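Local coordinates for protein putative tetR family transcription regulator (Shewanella loihica, PDB 3PPB) that probably binds DNA through a helix-turn-helix motif and regulates transcription as a TetR-type regulator, at residues 108-112 with 113-117. Sequence-based numbering, arbitrary orientation.
Sequences QLYSM and SPTVE. With EDO (1,2-ethanediol), chain I; EDO (1,2-ethanediol), chain F; EDO (1,2-ethanediol), chain E; EDO (1,2-ethanediol), chain D.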
ATOM      1  N   GLN A 108       1.900  -6.147   3.234  1.00 34.29           N
ATOM      2  CA  GLN A 108       2.126  -4.713   3.305  1.00 34.15           C
ATOM      3  C   GLN A 108       3.356  -4.362   2.440  1.00 38.69           C
ATOM      4  O   GLN A 108       3.326  -3.416   1.668  1.00 37.64           O
ATOM      5  CB  GLN A 108       2.287  -4.319   4.786  1.00 35.05           C
ATOM      6  CG  GLN A 108       1.809  -2.933   5.162  1.00 48.08           C
ATOM      7  CD  GLN A 108       0.368  -2.603   4.845  1.00 52.41           C
ATOM      8  OE1 GLN A 108       0.079  -2.046   3.798  1.00 45.00           O
ATOM      9  NE2 GLN A 108      -0.559  -2.834   5.771  1.00 44.49           N
ATOM     10  N   LEU A 109       4.380  -5.186   2.474  1.00 36.01           N
ATOM     11  CA  LEU A 109       5.563  -4.900   1.675  1.00 36.94           C
ATOM     12  C   LEU A 109       5.445  -5.261   0.191  1.00 38.44           C
ATOM     13  O   LEU A 109       6.050  -4.564  -0.625  1.00 39.17           O
ATOM     14  CB  LEU A 109       6.775  -5.650   2.256  1.00 38.40           C
ATOM     15  CG  LEU A 109       7.307  -5.181   3.601  1.00 44.13           C
ATOM     16  CD1 LEU A 109       8.103  -6.290   4.269  1.00 45.51           C
ATOM     17  CD2 LEU A 109       8.159  -3.924   3.434  1.00 47.18           C
ATOM     18  N   TYR A 110       4.749  -6.360  -0.167  1.00 32.39           N
ATOM     19  CA  TYR A 110       4.808  -6.863  -1.546  1.00 33.39           C
ATOM     20  C   TYR A 110       3.506  -6.874  -2.378  1.00 39.67           C
ATOM     21  O   TYR A 110       3.612  -6.887  -3.607  1.00 40.75           O
ATOM     22  CB  TYR A 110       5.376  -8.301  -1.533  1.00 34.91           C
ATOM     23  CG  TYR A 110       6.794  -8.374  -1.007  1.00 37.78           C
ATOM     24  CD1 TYR A 110       7.882  -8.184  -1.851  1.00 41.20           C
ATOM     25  CD2 TYR A 110       7.052  -8.656   0.331  1.00 38.13           C
ATOM     26  CE1 TYR A 110       9.190  -8.225  -1.367  1.00 40.62           C
ATOM     27  CE2 TYR A 110       8.355  -8.700   0.823  1.00 39.58           C
ATOM     28  CZ  TYR A 110       9.420  -8.471  -0.029  1.00 43.88           C
ATOM     29  OH  TYR A 110      10.701  -8.521   0.446  1.00 50.09           O
ATOM     30  N   SER A 111       2.318  -6.908  -1.740  1.00 35.18           N
ATOM     31  CA  SER A 111       0.991  -7.008  -2.380  1.00 35.10           C
ATOM     32  C   SER A 111       0.675  -5.988  -3.476  1.00 40.88           C
ATOM     33  O   SER A 111      -0.047  -6.323  -4.427  1.00 41.07           O
ATOM     34  CB  SER A 111      -0.106  -6.876  -1.337  1.00 35.89           C
ATOM     35  OG  SER A 111      -0.337  -8.140  -0.756  1.00 50.02           O
HETATM   36  N   MSE A 112       1.127  -4.750  -3.317  1.00 37.45           N
HETATM   37  CA  MSE A 112       0.807  -3.697  -4.273  1.00 38.03           C
HETATM   38  C   MSE A 112       2.048  -2.949  -4.729  1.00 42.74           C
HETATM   39  O   MSE A 112       1.951  -1.861  -5.321  1.00 39.94           O
HETATM   40  CB  MSE A 112      -0.174  -2.728  -3.610  1.00 39.56           C
HETATM   41  CG  MSE A 112      -1.334  -2.408  -4.500  1.00 46.57           C
HETATM   42 SE   MSE A 112      -2.680  -1.443  -3.569  0.75 52.99          SE
HETATM   43  CE  MSE A 112      -1.630  -0.045  -2.896  1.00 49.36           C
ATOM     44  N   SER A 113       3.207  -3.578  -4.509  1.00 41.23           N
ATOM     45  CA  SER A 113       4.493  -3.001  -4.812  1.00 42.88           C
ATOM     46  C   SER A 113       4.961  -3.355  -6.223  1.00 48.55           C
ATOM     47  O   SER A 113       4.602  -4.423  -6.739  1.00 47.57           O
ATOM     48  CB  SER A 113       5.522  -3.472  -3.780  1.00 48.05           C
ATOM     49  OG  SER A 113       6.049  -4.752  -4.093  1.00 62.06           O
ATOM     50  N   PRO A 114       5.850  -2.516  -6.816  1.00 47.78           N
ATOM     51  CA  PRO A 114       6.420  -2.858  -8.130  1.00 49.54           C
ATOM     52  C   PRO A 114       7.381  -4.060  -8.094  1.00 56.05           C
ATOM     53  O   PRO A 114       7.862  -4.459  -9.154  1.00 58.87           O
ATOM     54  CB  PRO A 114       7.199  -1.585  -8.526  1.00 52.06           C
ATOM     55  CG  PRO A 114       6.744  -0.504  -7.581  1.00 55.47           C
ATOM     56  CD  PRO A 114       6.378  -1.223  -6.326  1.00 49.77           C
ATOM     57  N   THR A 115       7.669  -4.636  -6.900  1.00 51.49           N
ATOM     58  CA  THR A 115       8.621  -5.753  -6.753  1.00 51.86           C
ATOM     59  C   THR A 115       8.099  -7.038  -7.424  1.00 53.56           C
ATOM     60  O   THR A 115       8.866  -7.700  -8.135  1.00 54.87           O
ATOM     61  CB  THR A 115       8.969  -6.013  -5.256  1.00 59.43           C
ATOM     62  OG1 THR A 115       9.236  -4.778  -4.597  1.00 59.29           O
ATOM     63  CG2 THR A 115      10.159  -6.939  -5.077  1.00 56.45           C
ATOM     64  N   VAL A 116       6.826  -7.399  -7.180  1.00 45.54           N
ATOM     65  CA  VAL A 116       6.255  -8.631  -7.748  1.00 44.88           C
ATOM     66  C   VAL A 116       5.838  -8.364  -9.193  1.00 50.75           C
ATOM     67  O   VAL A 116       5.251  -7.314  -9.467  1.00 50.25           O
ATOM     68  CB  VAL A 116       5.079  -9.208  -6.901  1.00 46.57           C
ATOM     69  CG1 VAL A 116       4.588 -10.545  -7.450  1.00 46.25           C
ATOM     70  CG2 VAL A 116       5.476  -9.360  -5.433  1.00 45.86           C
ATOM     71  N   GLU A 117       6.140  -9.324 -10.111  1.00 48.26           N
ATOM     72  CA  GLU A 117       5.741  -9.284 -11.519  1.00 48.61           C
ATOM     73  C   GLU A 117       4.251  -9.026 -11.624  1.00 52.20           C
ATOM     74  O   GLU A 117       3.486  -9.628 -10.858  1.00 51.42           O
ATOM     75  CB  GLU A 117       6.068 -10.617 -12.210  1.00 51.38           C
ATOM     76  CG  GLU A 117       7.417 -10.655 -12.904  1.00 62.09           C
ATOM     77  CD  GLU A 117       7.636  -9.676 -14.040  1.00 83.17           C
ATOM     78  OE1 GLU A 117       6.666  -9.333 -14.754  1.00 82.29           O
ATOM     79  OE2 GLU A 117       8.803  -9.265 -14.223  1.00 79.90           O
TER
HETATM   80  C1  EDO I 212       9.057 -10.946  -8.519  1.00 54.47           C
HETATM   81  O1  EDO I 212       8.055 -11.348  -9.457  1.00 56.31           O
HETATM   82  C2  EDO I 212      10.425 -10.769  -9.163  1.00 53.19           C
HETATM   83  O2  EDO I 212      10.375 -10.365 -10.539  1.00 60.18           O
HETATM   84  C1  EDO F 209       2.314  -0.380   0.691  1.00 63.92           C
HETATM   85  O1  EDO F 209       1.779  -1.047   1.842  1.00 65.36           O
HETATM   86  C2  EDO F 209       1.294  -0.468  -0.439  1.00 61.34           C
HETATM   87  O2  EDO F 209       1.927  -0.183  -1.695  1.00 61.44           O
HETATM   88  C1  EDO E 206      12.910  -2.334  -4.285  1.00 59.88           C
HETATM   89  O1  EDO E 206      12.310  -2.847  -3.094  1.00 63.15           O
HETATM   90  C2  EDO E 206      12.936  -3.378  -5.403  1.00 59.24           C
HETATM   91  O2  EDO E 206      11.633  -3.649  -5.935  1.00 65.14           O
HETATM   92  C1  EDO D 203      -5.142  -8.668  -0.059  1.00 59.74           C
HETATM   93  O1  EDO D 203      -4.994  -9.702  -1.030  1.00 61.67           O
HETATM   94  C2  EDO D 203      -3.932  -8.704   0.861  1.00 57.58           C
HETATM   95  O2  EDO D 203      -2.735  -8.610   0.095  1.00 58.33           O
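An ST turn at Ser113 lies in the link between helix 101-110 and helix 118-128, close to the dimer interface, and Ser113 also bonds back to Tyr110 of the first helix. Ser113 OG donates to Tyr110 O at 3.3 Å, from well above the carbonyl plane and with a C=O...donor angle of only 102°. The same carbonyl receives a long, weak but fairly straight bond from the backbone, Ser113 N to Tyr110 O at 3.5 Å. On its acceptor side, Ser113 OG takes the N-H of Thr115 N at 3.2 Å with an angle of 148°, the bond that defines the ST turn. With chi1 at 83°, OG sits between its own backbone N and carbonyl carbon, a position from which it reaches Tyr110 O, earlier in the chain, and Thr115 N, two residues on. Replacing Ser113 by alanine removes OG, and is likely to leave the amide of Thr115 without this acceptor and Tyr110 O with just the weak bond from Ser113 N within this turn. Val116 CG2 makes an apolar contact with Tyr110 CB at 4.0 Å. The same methyl lies against the carbonyl oxygen, Val116 CG2 to Tyr110 O being 3.6 Å. Thr115 CG2 meets the tyrosine ring at its edge, near the ring plane, 4.0 Å from Tyr110 CE1. This is the C-terminal domain of a TetR-like fold, and helix 53-74 adjoins the turn, Leu57 touching both Tyr110 and Thr115 and Phe61 meeting Val116. The phenol OH of Tyr110 is hydrogen-bonded to Phe22 O, linking helix 101-110 to helix 10-24. Across the dimer, Met112 O accepts from Arg166 NH1 of the second subunit.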